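Local coordinates for allergen Bos d 2 (Bos taurus, PDB 4WFV), which probably carries pheromones as a secreted lipocalin and is a major allergen of cattle dander, at residues 36-40 with 146-152; 111-115 with 135-140; 26-30 with 143-147. All coordinates share one frame; numbering follows the deposited sequence.

Interaction 1. Residues 36-40 with 146-152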
ATOM      1  N   ARG A  36      -3.017  -6.666  -5.267  1.00  7.89           N
ATOM      2  CA  ARG A  36      -2.109  -5.925  -6.138  1.00  8.13           C
ATOM      3  C   ARG A  36      -2.867  -4.729  -6.693  1.00  7.78           C
ATOM      4  O   ARG A  36      -3.701  -4.863  -7.587  1.00 10.15           O
ATOM      5  CB  ARG A  36      -1.604  -6.807  -7.268  1.00 11.00           C
ATOM      6  CG  ARG A  36      -0.386  -6.238  -7.994  1.00  7.78           C
ATOM      7  CD  ARG A  36      -0.034  -7.121  -9.163  1.00  8.65           C
ATOM      8  NE  ARG A  36       1.122  -6.686  -9.936  1.00  7.48           N
ATOM      9  CZ  ARG A  36       2.355  -7.174  -9.804  1.00  7.01           C
ATOM     10  NH1 ARG A  36       2.624  -8.083  -8.879  1.00  8.19           N
ATOM     11  NH2 ARG A  36       3.328  -6.749 -10.590  1.00 10.64           N
ATOM     12  N   ASN A  37      -2.610  -3.568  -6.111  1.00  7.91           N
ATOM     13  CA  ASN A  37      -3.434  -2.395  -6.357  1.00  8.29           C
ATOM     14  C   ASN A  37      -2.552  -1.238  -6.790  1.00  7.04           C
ATOM     15  O   ASN A  37      -1.588  -0.882  -6.105  1.00  9.25           O
ATOM     16  CB  ASN A  37      -4.216  -2.040  -5.089  1.00 10.44           C
ATOM     17  CG  ASN A  37      -4.945  -3.240  -4.501  1.00 11.28           C
ATOM     18  OD1 ASN A  37      -4.890  -3.486  -3.293  1.00 13.46           O
ATOM     19  ND2 ASN A  37      -5.613  -4.005  -5.360  1.00 11.77           N
ATOM     20  N   TYR A  38      -2.878  -0.662  -7.944  1.00  7.67           N
ATOM     21  CA  TYR A  38      -2.043   0.375  -8.535  1.00  6.94           C
ATOM     22  C   TYR A  38      -2.510   1.758  -8.096  1.00  6.84           C
ATOM     23  O   TYR A  38      -3.402   2.363  -8.708  1.00  8.14           O
ATOM     24  CB  TYR A  38      -2.016   0.232 -10.063  1.00  8.41           C
ATOM     25  CG  TYR A  38      -1.486  -1.108 -10.531  1.00  7.03           C
ATOM     26  CD1 TYR A  38      -0.121  -1.375 -10.548  1.00  7.91           C
ATOM     27  CD2 TYR A  38      -2.353  -2.110 -10.956  1.00  8.26           C
ATOM     28  CE1 TYR A  38       0.372  -2.611 -10.986  1.00  7.50           C
ATOM     29  CE2 TYR A  38      -1.872  -3.349 -11.394  1.00  8.68           C
ATOM     30  CZ  TYR A  38      -0.509  -3.583 -11.401  1.00  7.96           C
ATOM     31  OH  TYR A  38      -0.022  -4.797 -11.834  1.00  9.52           O
ATOM     32  N   TYR A  39      -1.875   2.253  -7.036  1.00  7.17           N
ATOM     33  CA  TYR A  39      -2.224   3.536  -6.432  1.00  7.14           C
ATOM     34  C   TYR A  39      -2.168   4.672  -7.424  1.00  6.94           C
ATOM     35  O   TYR A  39      -1.316   4.697  -8.310  1.00  8.17           O
ATOM     36  CB  TYR A  39      -1.243   3.863  -5.302  1.00  7.45           C
ATOM     37  CG  TYR A  39      -1.579   3.219  -3.976  1.00  8.97           C
ATOM     38  CD1 TYR A  39      -1.380   1.855  -3.767  1.00  7.66           C
ATOM     39  CD2 TYR A  39      -2.084   3.976  -2.927  1.00 11.30           C
ATOM     40  CE1 TYR A  39      -1.679   1.261  -2.550  1.00 10.47           C
ATOM     41  CE2 TYR A  39      -2.383   3.392  -1.700  1.00 12.19           C
ATOM     42  CZ  TYR A  39      -2.180   2.040  -1.517  1.00 10.09           C
ATOM     43  OH  TYR A  39      -2.496   1.481  -0.289  1.00 12.77           O
ATOM     44  N   ARG A  40      -3.085   5.621  -7.254  1.00  8.56           N
ATOM     45  CA  ARG A  40      -3.033   6.880  -7.998  1.00  8.27           C
ATOM     46  C   ARG A  40      -3.096   8.086  -7.073  1.00  9.63           C
ATOM     47  O   ARG A  40      -2.417   9.085  -7.309  1.00 10.55           O
ATOM     48  CB  ARG A  40      -4.144   6.940  -9.058  1.00  8.42           C
ATOM     49  CG  ARG A  40      -3.972   5.928 -10.195  1.00  7.56           C
ATOM     50  CD  ARG A  40      -2.797   6.301 -11.085  1.00  7.08           C
ATOM     51  NE  ARG A  40      -2.647   5.428 -12.241  1.00  7.95           N
ATOM     52  CZ  ARG A  40      -1.926   4.308 -12.263  1.00  6.63           C
ATOM     53  NH1 ARG A  40      -1.275   3.892 -11.178  1.00  7.56           N
ATOM     54  NH2 ARG A  40      -1.834   3.622 -13.396  1.00  7.17           N
ATOM     55  N   GLU A 146       7.440  -7.777  -5.025  1.00  9.62           N
ATOM     56  CA  GLU A 146       7.021  -7.655  -6.423  1.00  9.85           C
ATOM     57  C   GLU A 146       7.245  -6.204  -6.825  1.00  9.60           C
ATOM     58  O   GLU A 146       6.919  -5.295  -6.061  1.00  9.53           O
ATOM     59  CB  GLU A 146       5.521  -7.985  -6.565  1.00 10.79           C
ATOM     60  CG  GLU A 146       5.133  -9.444  -6.297  1.00 11.45           C
ATOM     61  CD  GLU A 146       5.301 -10.328  -7.523  1.00 14.64           C
ATOM     62  OE1 GLU A 146       4.857  -9.929  -8.620  1.00 13.36           O
ATOM     63  OE2 GLU A 146       5.869 -11.435  -7.396  1.00 17.36           O
ATOM     64  N   ASN A 147       7.814  -5.973  -8.008  1.00 10.03           N
ATOM     65  CA  ASN A 147       7.864  -4.617  -8.540  1.00  9.11           C
ATOM     66  C   ASN A 147       6.587  -4.368  -9.328  1.00  9.93           C
ATOM     67  O   ASN A 147       6.381  -4.936 -10.398  1.00 12.69           O
ATOM     68  CB  ASN A 147       9.096  -4.379  -9.413  1.00 11.12           C
ATOM     69  CG  ASN A 147       9.172  -2.948  -9.927  1.00 12.93           C
ATOM     70  OD1 ASN A 147       8.193  -2.407 -10.442  1.00 12.00           O
ATOM     71  ND2 ASN A 147      10.336  -2.319  -9.770  1.00 15.10           N
ATOM     72  N   LEU A 148       5.705  -3.569  -8.756  1.00  6.74           N
ATOM     73  CA  LEU A 148       4.412  -3.301  -9.361  1.00  7.04           C
ATOM     74  C   LEU A 148       4.447  -2.244 -10.456  1.00  7.71           C
ATOM     75  O   LEU A 148       3.683  -2.334 -11.412  1.00  7.42           O
ATOM     76  CB  LEU A 148       3.402  -2.877  -8.290  1.00  8.04           C
ATOM     77  CG  LEU A 148       2.575  -4.018  -7.687  1.00  7.81           C
ATOM     78  CD1 LEU A 148       3.476  -5.098  -7.082  1.00  8.23           C
ATOM     79  CD2 LEU A 148       1.622  -3.471  -6.627  1.00  9.72           C
ATOM     80  N   ILE A 149       5.304  -1.242 -10.331  1.00  7.94           N
ATOM     81  CA  ILE A 149       5.279  -0.203 -11.351  1.00  7.35           C
ATOM     82  C   ILE A 149       5.648  -0.766 -12.727  1.00  8.31           C
ATOM     83  O   ILE A 149       5.127  -0.302 -13.748  1.00  9.40           O
ATOM     84  CB  ILE A 149       6.093   1.042 -10.957  1.00  7.18           C
ATOM     85  CG1 ILE A 149       5.878   2.128 -12.019  1.00  9.26           C
ATOM     86  CG2 ILE A 149       7.577   0.724 -10.811  1.00 10.15           C
ATOM     87  CD1 ILE A 149       6.284   3.504 -11.577  1.00 10.61           C
ATOM     88  N   LYS A 150       6.488  -1.799 -12.764  1.00  8.41           N
ATOM     89  CA  LYS A 150       6.887  -2.382 -14.044  1.00  9.82           C
ATOM     90  C   LYS A 150       5.756  -3.137 -14.750  1.00  8.35           C
ATOM     91  O   LYS A 150       5.887  -3.498 -15.925  1.00 10.54           O
ATOM     92  CB  LYS A 150       8.109  -3.291 -13.875  1.00 11.11           C
ATOM     93  CG  LYS A 150       9.391  -2.516 -13.574  1.00 13.72           C
ATOM     94  CD  LYS A 150      10.558  -3.437 -13.257  1.00 18.89           C
ATOM     95  CE  LYS A 150      11.797  -2.627 -12.890  1.00 20.42           C
ATOM     96  NZ  LYS A 150      12.323  -1.887 -14.069  1.00 32.63           N
ATOM     97  N   THR A 151       4.646  -3.372 -14.060  1.00  7.68           N
ATOM     98  CA  THR A 151       3.473  -3.945 -14.727  1.00  8.58           C
ATOM     99  C   THR A 151       2.274  -2.998 -14.694  1.00  8.26           C
ATOM    100  O   THR A 151       1.153  -3.389 -15.039  1.00  9.28           O
ATOM    101  CB  THR A 151       3.064  -5.317 -14.117  1.00 10.05           C
ATOM    102  OG1 THR A 151       2.565  -5.124 -12.787  1.00 10.50           O
ATOM    103  CG2 THR A 151       4.255  -6.283 -14.090  1.00 11.96           C
ATOM    104  N   ASP A 152       2.512  -1.745 -14.297  1.00  7.53           N
ATOM    105  CA  ASP A 152       1.429  -0.771 -14.194  1.00  6.20           C
ATOM    106  C   ASP A 152       1.212  -0.058 -15.516  1.00  8.47           C
ATOM    107  O   ASP A 152       1.731   1.044 -15.752  1.00  7.85           O
ATOM    108  CB  ASP A 152       1.717   0.246 -13.093  1.00  6.87           C
ATOM    109  CG  ASP A 152       0.525   1.141 -12.795  1.00  7.01           C
ATOM    110  OD1 ASP A 152      -0.445   1.127 -13.588  1.00  7.84           O
ATOM    111  OD2 ASP A 152       0.568   1.872 -11.787  1.00  8.65           O
TER
HETATM  112  O   HOH W   1       5.691  -8.458 -10.808  1.00 22.25           O
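Arg36 and Tyr38 meet Thr151 at a single oxygen, OG1. Arg36 NH2 gives it a nearly straight bond in the guanidinium plane (2.8 Å, 165°). Tyr38 OH hydrogen-bonds to the same OG1 at 2.8 Å and also accepts from Arg36 NE. Both hydroxyls lie at the edge of the guanidinium, near its plane. Leu148 packs over one face of that group: its CD1 lies 3.6 Å from Arg36 CZ. The extended Arg36 chain, with CG anti to the backbone N (chi1 -165°), runs antiparallel to the Leu148 side chain. Leu148 O sits at the edge of the Tyr38 ring, 3.3 Å from CE1. This is the tight, largely buried part. It joins the start of strand 38-45 to strand 146-147 and the turn after it. These are the two outermost strands of the antiparallel sheet that curls into the lipocalin barrel. The two ends are the more solvent-exposed part, though charged pairs hold them. At one, Glu146 OE1 takes Arg36 NH1 at 2.9 Å, on the anti side and somewhat out of the plane of a carboxylate turned 68° from the guanidinium. A water also links OE1 to Arg36 NH2. At the other, Arg40 pairs with Asp152 through both terminal nitrogens: NH1 bonds OD2 at 2.8 Å and NH2 bonds OD1 at 2.9 Å, with the two flat groups nearly coplanar.

Interaction 2. Residues 111-115 with 135-140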
ATOM      1  N   THR A 111      -3.055 -12.376   5.776  1.00  7.98           N
ATOM      2  CA  THR A 111      -1.922 -12.002   4.946  1.00  8.12           C
ATOM      3  C   THR A 111      -1.301 -10.741   5.509  1.00  8.42           C
ATOM      4  O   THR A 111      -1.993  -9.749   5.769  1.00  9.84           O
ATOM      5  CB  THR A 111      -2.365 -11.756   3.505  1.00  8.13           C
ATOM      6  OG1 THR A 111      -2.884 -12.974   2.965  1.00  9.02           O
ATOM      7  CG2 THR A 111      -1.180 -11.287   2.637  1.00  9.01           C
ATOM      8  N   LYS A 112       0.004 -10.793   5.730  1.00  8.00           N
ATOM      9  CA  LYS A 112       0.764  -9.630   6.159  1.00  7.58           C
ATOM     10  C   LYS A 112       1.502  -9.086   4.952  1.00  8.41           C
ATOM     11  O   LYS A 112       2.214  -9.818   4.279  1.00  8.20           O
ATOM     12  CB  LYS A 112       1.752 -10.047   7.240  1.00  9.60           C
ATOM     13  CG  LYS A 112       1.073 -10.570   8.508  1.00 10.93           C
ATOM     14  CD  LYS A 112       1.985 -11.510   9.291  1.00 14.63           C
ATOM     15  CE  LYS A 112       3.321 -10.882   9.631  1.00 21.83           C
ATOM     16  NZ  LYS A 112       3.194  -9.813  10.654  1.00 21.02           N
ATOM     17  N   MET A 113       1.307  -7.806   4.655  1.00  6.32           N
ATOM     18  CA  MET A 113       1.921  -7.238   3.457  1.00  7.27           C
ATOM     19  C   MET A 113       2.314  -5.780   3.647  1.00  8.17           C
ATOM     20  O   MET A 113       1.875  -5.099   4.572  1.00  7.95           O
ATOM     21  CB  MET A 113       0.997  -7.396   2.243  1.00 12.86           C
ATOM     22  CG  MET A 113      -0.256  -6.578   2.313  1.00 11.78           C
ATOM     23  SD  MET A 113      -1.214  -6.683   0.785  1.00 13.54           S
ATOM     24  CE  MET A 113      -0.317  -5.616  -0.332  1.00 13.58           C
ATOM     25  N   THR A 114       3.188  -5.324   2.766  1.00  5.61           N
ATOM     26  CA  THR A 114       3.505  -3.905   2.722  1.00  6.60           C
ATOM     27  C   THR A 114       3.410  -3.401   1.307  1.00  6.85           C
ATOM     28  O   THR A 114       3.448  -4.185   0.349  1.00  6.87           O
ATOM     29  CB  THR A 114       4.936  -3.610   3.209  1.00  6.84           C
ATOM     30  OG1 THR A 114       5.865  -4.314   2.376  1.00  7.58           O
ATOM     31  CG2 THR A 114       5.117  -4.000   4.696  1.00  9.08           C
ATOM     32  N   GLU A 115       3.284  -2.083   1.191  1.00  6.77           N
ATOM     33  CA  GLU A 115       3.316  -1.405  -0.095  1.00  7.23           C
ATOM     34  C   GLU A 115       4.301  -0.255  -0.013  1.00  7.03           C
ATOM     35  O   GLU A 115       4.324   0.499   0.983  1.00  7.76           O
ATOM     36  CB  GLU A 115       1.929  -0.869  -0.451  1.00  7.86           C
ATOM     37  CG  GLU A 115       0.906  -1.990  -0.590  1.00  8.85           C
ATOM     38  CD  GLU A 115      -0.522  -1.498  -0.582  1.00 10.18           C
ATOM     39  OE1 GLU A 115      -0.852  -0.628   0.237  1.00 10.21           O
ATOM     40  OE2 GLU A 115      -1.313  -1.993  -1.412  1.00 10.69           O
ATOM     41  N   ASN A 135       9.892  -4.104   6.196  1.00  7.98           N
ATOM     42  CA  ASN A 135       9.313  -5.417   5.936  1.00  9.33           C
ATOM     43  C   ASN A 135       9.748  -6.427   6.989  1.00  9.37           C
ATOM     44  O   ASN A 135       8.927  -7.132   7.581  1.00  9.77           O
ATOM     45  CB  ASN A 135       9.716  -5.924   4.552  1.00  8.65           C
ATOM     46  CG  ASN A 135       9.021  -5.184   3.423  1.00  9.41           C
ATOM     47  OD1 ASN A 135       8.063  -4.451   3.648  1.00 11.80           O
ATOM     48  ND2 ASN A 135       9.506  -5.379   2.205  1.00  9.18           N
ATOM     49  N   SER A 136      11.053  -6.508   7.212  1.00  9.54           N
ATOM     50  CA  SER A 136      11.585  -7.532   8.106  1.00 10.38           C
ATOM     51  C   SER A 136      11.111  -7.326   9.541  1.00 13.19           C
ATOM     52  O   SER A 136      10.845  -8.288  10.249  1.00 12.69           O
ATOM     53  CB  SER A 136      13.109  -7.555   8.021  1.00 11.61           C
ATOM     54  OG  SER A 136      13.507  -7.977   6.735  1.00 15.40           O
ATOM     55  N   GLU A 137      10.983  -6.074   9.948  1.00 10.45           N
ATOM     56  CA  GLU A 137      10.477  -5.748  11.284  1.00 12.18           C
ATOM     57  C   GLU A 137       9.065  -6.278  11.514  1.00 14.03           C
ATOM     58  O   GLU A 137       8.630  -6.445  12.657  1.00 14.24           O
ATOM     59  CB  GLU A 137      10.480  -4.230  11.494  1.00 14.11           C
ATOM     60  CG  GLU A 137      11.868  -3.624  11.596  1.00 15.70           C
ATOM     61  CD  GLU A 137      11.847  -2.102  11.610  1.00 21.00           C
ATOM     62  OE1 GLU A 137      10.771  -1.497  11.391  1.00 20.60           O
ATOM     63  OE2 GLU A 137      12.921  -1.507  11.837  1.00 25.40           O
ATOM     64  N   ARG A 138       8.352  -6.551  10.426  1.00 12.87           N
ATOM     65  CA  ARG A 138       6.949  -6.929  10.519  1.00 12.84           C
ATOM     66  C   ARG A 138       6.662  -8.314   9.980  1.00 13.32           C
ATOM     67  O   ARG A 138       5.506  -8.661   9.729  1.00 15.81           O
ATOM     68  CB  ARG A 138       6.100  -5.898   9.796  1.00 12.46           C
ATOM     69  CG  ARG A 138       6.079  -4.618  10.570  1.00 14.91           C
ATOM     70  CD  ARG A 138       5.612  -3.458   9.753  1.00 13.38           C
ATOM     71  NE  ARG A 138       5.603  -2.277  10.604  1.00 16.36           N
ATOM     72  CZ  ARG A 138       6.689  -1.564  10.882  1.00 17.75           C
ATOM     73  NH1 ARG A 138       7.863  -1.905  10.353  1.00 16.28           N
ATOM     74  NH2 ARG A 138       6.605  -0.509  11.683  1.00 18.70           N
ATOM     75  N   GLY A 139       7.716  -9.102   9.797  1.00 12.67           N
ATOM     76  CA  GLY A 139       7.551 -10.470   9.348  1.00 15.48           C
ATOM     77  C   GLY A 139       7.066 -10.603   7.915  1.00 13.31           C
ATOM     78  O   GLY A 139       6.465 -11.609   7.537  1.00 15.36           O
ATOM     79  N   VAL A 140       7.342  -9.589   7.102  1.00 11.56           N
ATOM     80  CA  VAL A 140       7.020  -9.652   5.682  1.00 10.34           C
ATOM     81  C   VAL A 140       8.290 -10.003   4.904  1.00  9.33           C
ATOM     82  O   VAL A 140       9.289  -9.290   4.980  1.00 11.31           O
ATOM     83  CB  VAL A 140       6.438  -8.320   5.205  1.00  9.03           C
ATOM     84  CG1 VAL A 140       6.212  -8.335   3.689  1.00 11.34           C
ATOM     85  CG2 VAL A 140       5.129  -8.047   5.952  1.00 11.36           C
TER
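The carboxamide of Asn135 receives Thr114 at one oxygen. Thr114 OG1 donates to Asn135 OD1 at a short 2.5 Å, tilted 34° from the amide plane. The amide nitrogen ND2 has a separate acceptor, Asn142 OD1. The two bonds fix the rotation of the amide. A second flat group, the peptide carbonyl of Arg138, is met in a similar way: Lys112 NZ reaches Arg138 O at 2.7 Å, 33° off the carbonyl plane. A third is the carbonyl of Asn135, whose two faces are approached by Arg138 N and Val140 N from opposite sides.

The Val140 N bond is part of a Schellman motif. It goes to Asn135 O, while Gly139 N bonds Ser136 O, and Gly139 takes a positive phi as the C-prime residue. The motif ends helix 125-137, the helix that packs against the outside of the barrel in lipocalins. The contact therefore ties the end of that helix to strand 110-118.

Lys112 gets to its carbonyl by bending. Its chain turns at chi3 and chi4, which brings CE to 3.1 Å from Arg138 O and folds the ammonium against the turn. Tyr101 OH is a second partner of NZ. Thr114 OG1 likewise has another partner, Tyr131 OH, from the same helix.

Between the two polar links lies an apolar patch. Val140 points toward the strand, and it also touches Tyr101 and Ala22. Its CG2 branch meets the strand. It rests 4.1 Å from Lys112 CB and 4.2 Å from Thr114 CG2, and it lies 3.8 Å from Lys112 O.

Interaction 3. Residues 26-30 with 143-147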
ATOM      1  N   LYS A  26       2.283 -14.782  -1.129  1.00 10.48           N
ATOM      2  CA  LYS A  26       2.613 -14.119  -2.388  1.00 13.14           C
ATOM      3  C   LYS A  26       1.449 -14.074  -3.366  1.00  9.31           C
ATOM      4  O   LYS A  26       1.328 -13.125  -4.136  1.00  9.09           O
ATOM      5  CB  LYS A  26       3.843 -14.753  -3.043  1.00 18.23           C
ATOM      6  CG  LYS A  26       4.276 -14.060  -4.327  1.00 25.13           C
ATOM      7  CD  LYS A  26       5.612 -14.579  -4.848  1.00 30.55           C
ATOM      8  CE  LYS A  26       5.497 -15.996  -5.382  1.00 25.03           C
ATOM      9  NZ  LYS A  26       6.787 -16.438  -5.995  1.00 27.34           N
ATOM     10  N   ASP A  27       0.594 -15.093  -3.342  1.00  9.04           N
ATOM     11  CA  ASP A  27      -0.498 -15.178  -4.309  1.00  9.89           C
ATOM     12  C   ASP A  27      -1.424 -13.972  -4.245  1.00  9.58           C
ATOM     13  O   ASP A  27      -2.063 -13.641  -5.233  1.00 10.48           O
ATOM     14  CB  ASP A  27      -1.295 -16.478  -4.140  1.00 11.20           C
ATOM     15  CG  ASP A  27      -1.929 -16.590  -2.781  1.00  9.91           C
ATOM     16  OD1 ASP A  27      -1.198 -16.847  -1.808  1.00 12.95           O
ATOM     17  OD2 ASP A  27      -3.157 -16.414  -2.678  1.00 12.16           O
ATOM     18  N   LYS A  28      -1.490 -13.310  -3.089  1.00  8.71           N
ATOM     19  CA  LYS A  28      -2.349 -12.134  -2.947  1.00  9.01           C
ATOM     20  C   LYS A  28      -1.870 -10.928  -3.754  1.00  7.94           C
ATOM     21  O   LYS A  28      -2.680 -10.060  -4.083  1.00  8.51           O
ATOM     22  CB  LYS A  28      -2.465 -11.716  -1.484  1.00  8.42           C
ATOM     23  CG  LYS A  28      -3.185 -12.720  -0.597  1.00  9.54           C
ATOM     24  CD  LYS A  28      -4.668 -12.772  -0.933  1.00  9.20           C
ATOM     25  CE  LYS A  28      -5.436 -13.697   0.022  1.00  9.82           C
ATOM     26  NZ  LYS A  28      -6.908 -13.669  -0.243  1.00 10.72           N
ATOM     27  N   ILE A  29      -0.569 -10.863  -4.046  1.00  7.03           N
ATOM     28  CA  ILE A  29       0.011  -9.667  -4.664  1.00  7.24           C
ATOM     29  C   ILE A  29       0.657  -9.870  -6.034  1.00  8.23           C
ATOM     30  O   ILE A  29       1.180  -8.929  -6.604  1.00  8.02           O
ATOM     31  CB  ILE A  29       1.043  -8.984  -3.734  1.00  7.03           C
ATOM     32  CG1 ILE A  29       2.232  -9.923  -3.440  1.00  8.07           C
ATOM     33  CG2 ILE A  29       0.369  -8.504  -2.459  1.00  7.29           C
ATOM     34  CD1 ILE A  29       3.463  -9.170  -2.900  1.00  9.43           C
ATOM     35  N   VAL A  30       0.607 -11.087  -6.574  1.00  7.52           N
ATOM     36  CA  VAL A  30       1.076 -11.306  -7.938  1.00  9.37           C
ATOM     37  C   VAL A  30       0.101 -10.677  -8.928  1.00  8.64           C
ATOM     38  O   VAL A  30      -0.986 -10.254  -8.548  1.00  7.87           O
ATOM     39  CB  VAL A  30       1.262 -12.809  -8.250  1.00  9.47           C
ATOM     40  CG1 VAL A  30       2.323 -13.410  -7.328  1.00 12.15           C
ATOM     41  CG2 VAL A  30      -0.073 -13.561  -8.147  1.00 14.32           C
ATOM     42  N   GLU A 143      11.880 -11.786   0.120  1.00 11.85           N
ATOM     43  CA  GLU A 143      11.921 -12.715  -0.996  0.63 11.22           C
ATOM     44  C   GLU A 143      10.654 -12.620  -1.842  1.00 11.16           C
ATOM     45  O   GLU A 143      10.638 -13.013  -3.002  1.00 12.51           O
ATOM     46  CB  GLU A 143      12.103 -14.146  -0.476  0.63 13.61           C
ATOM     47  CG  GLU A 143      13.459 -14.408   0.184  0.63 16.23           C
ATOM     48  CD  GLU A 143      13.526 -14.013   1.663  0.63 20.07           C
ATOM     49  OE1 GLU A 143      12.558 -13.434   2.206  0.63 12.66           O
ATOM     50  OE2 GLU A 143      14.567 -14.304   2.288  0.63 27.60           O
ATOM     51  N   ASN A 144       9.585 -12.110  -1.235  1.00  9.04           N
ATOM     52  CA  ASN A 144       8.306 -11.995  -1.933  1.00  9.47           C
ATOM     53  C   ASN A 144       8.000 -10.594  -2.463  1.00  8.13           C
ATOM     54  O   ASN A 144       6.862 -10.298  -2.821  1.00 10.16           O
ATOM     55  CB  ASN A 144       7.155 -12.485  -1.053  1.00  8.95           C
ATOM     56  CG  ASN A 144       7.127 -14.001  -0.920  1.00 11.84           C
ATOM     57  OD1 ASN A 144       7.865 -14.709  -1.611  1.00 13.85           O
ATOM     58  ND2 ASN A 144       6.272 -14.505  -0.036  1.00 10.63           N
ATOM     59  N   ILE A 145       9.012  -9.740  -2.547  1.00  8.26           N
ATOM     60  CA  ILE A 145       8.793  -8.420  -3.122  1.00  9.35           C
ATOM     61  C   ILE A 145       8.447  -8.545  -4.607  1.00  9.99           C
ATOM     62  O   ILE A 145       9.061  -9.333  -5.339  1.00 12.28           O
ATOM     63  CB  ILE A 145      10.025  -7.507  -2.967  1.00  9.63           C
ATOM     64  CG1 ILE A 145      10.206  -7.081  -1.514  1.00 11.54           C
ATOM     65  CG2 ILE A 145       9.878  -6.272  -3.856  1.00 11.27           C
ATOM     66  CD1 ILE A 145      11.518  -6.332  -1.245  1.00 12.50           C
ATOM     67  N   GLU A 146       7.440  -7.777  -5.025  1.00  9.62           N
ATOM     68  CA  GLU A 146       7.021  -7.655  -6.423  1.00  9.85           C
ATOM     69  C   GLU A 146       7.245  -6.204  -6.825  1.00  9.60           C
ATOM     70  O   GLU A 146       6.919  -5.295  -6.061  1.00  9.53           O
ATOM     71  CB  GLU A 146       5.521  -7.985  -6.565  1.00 10.79           C
ATOM     72  CG  GLU A 146       5.133  -9.444  -6.297  1.00 11.45           C
ATOM     73  CD  GLU A 146       5.301 -10.328  -7.523  1.00 14.64           C
ATOM     74  OE1 GLU A 146       4.857  -9.929  -8.620  1.00 13.36           O
ATOM     75  OE2 GLU A 146       5.869 -11.435  -7.396  1.00 17.36           O
ATOM     76  N   ASN A 147       7.814  -5.973  -8.008  1.00 10.03           N
ATOM     77  CA  ASN A 147       7.864  -4.617  -8.540  1.00  9.11           C
ATOM     78  C   ASN A 147       6.587  -4.368  -9.328  1.00  9.93           C
ATOM     79  O   ASN A 147       6.381  -4.936 -10.398  1.00 12.69           O
ATOM     80  CB  ASN A 147       9.096  -4.379  -9.413  1.00 11.12           C
ATOM     81  CG  ASN A 147       9.172  -2.948  -9.927  1.00 12.93           C
ATOM     82  OD1 ASN A 147       8.193  -2.407 -10.442  1.00 12.00           O
ATOM     83  ND2 ASN A 147      10.336  -2.319  -9.770  1.00 15.10           N
TER
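Lys26 and Asn144 cross at about a right angle. The Asn144 amide meets the aliphatic part of the lysine. Asn144 ND2 is 3.9 Å from Lys26 CB, and Asn144 OD1 is 3.9 Å from Lys26 CD. With CG anti to the N (chi1 -177°), the extended start of the lysine chain takes CD across to the amide, while CB already faces it. The polar partner of ND2 lies on strand 17-23, at Ala23 O.

The same lysine crosses Glu146 at about a right angle too. Here its CD approaches Glu146 OE2 at 4.1 Å. The ammonium does not close on the carboxylate: Lys26 NZ and Glu146 OE2 stay 5.3 Å apart. Any attraction between these charges is probably modest, and the firm partner of Glu146 is Arg36.

Residues 26-30 belong to the long loop between strands 17-23 and 38-45. In lipocalins this loop folds back over the mouth of the barrel. Here it meets the approach to strand 146-147, which pairs with strand 17-23. The loop piece is a short turn, with Ile29 N bonded to Lys26 O.

Ile29 and Glu146 run at a slant to each other. Ile29 CG1 stands between the backbone N and the carbonyl carbon (chi1 62°), and the chain, extended beyond it, carries CD1 toward the other segment. CD1 then reaches Asn144 O at 3.6 Å and the methylene Glu146 CG at 3.8 Å. Ile29 also packs on Ala23 and Met113. Val30 slants across Glu146 on the more exposed side. Its CG1 branch comes to 4.1 Å from Glu146 OE2.

Interactions 1 and 3 share residues 146-147, and their centres lie about 11 Å apart. Arg36 joins them: Arg36 NH1 probably hydrogen-bonds to Ile29 O (2.8 Å). Interaction 2 is also about 11 Å from interaction 3, centre to centre. There Met113 CE packs on Ile29 CG2 at 3.7 Å. The centres of interactions 1 and 2 are about 17 Å apart, yet Tyr39 OH and Glu115 OE1 come within 2.7 Å in a probable hydrogen bond. All three contacts reach the one sheet that forms the barrel, whose interior is the usual ligand pocket of lipocalins.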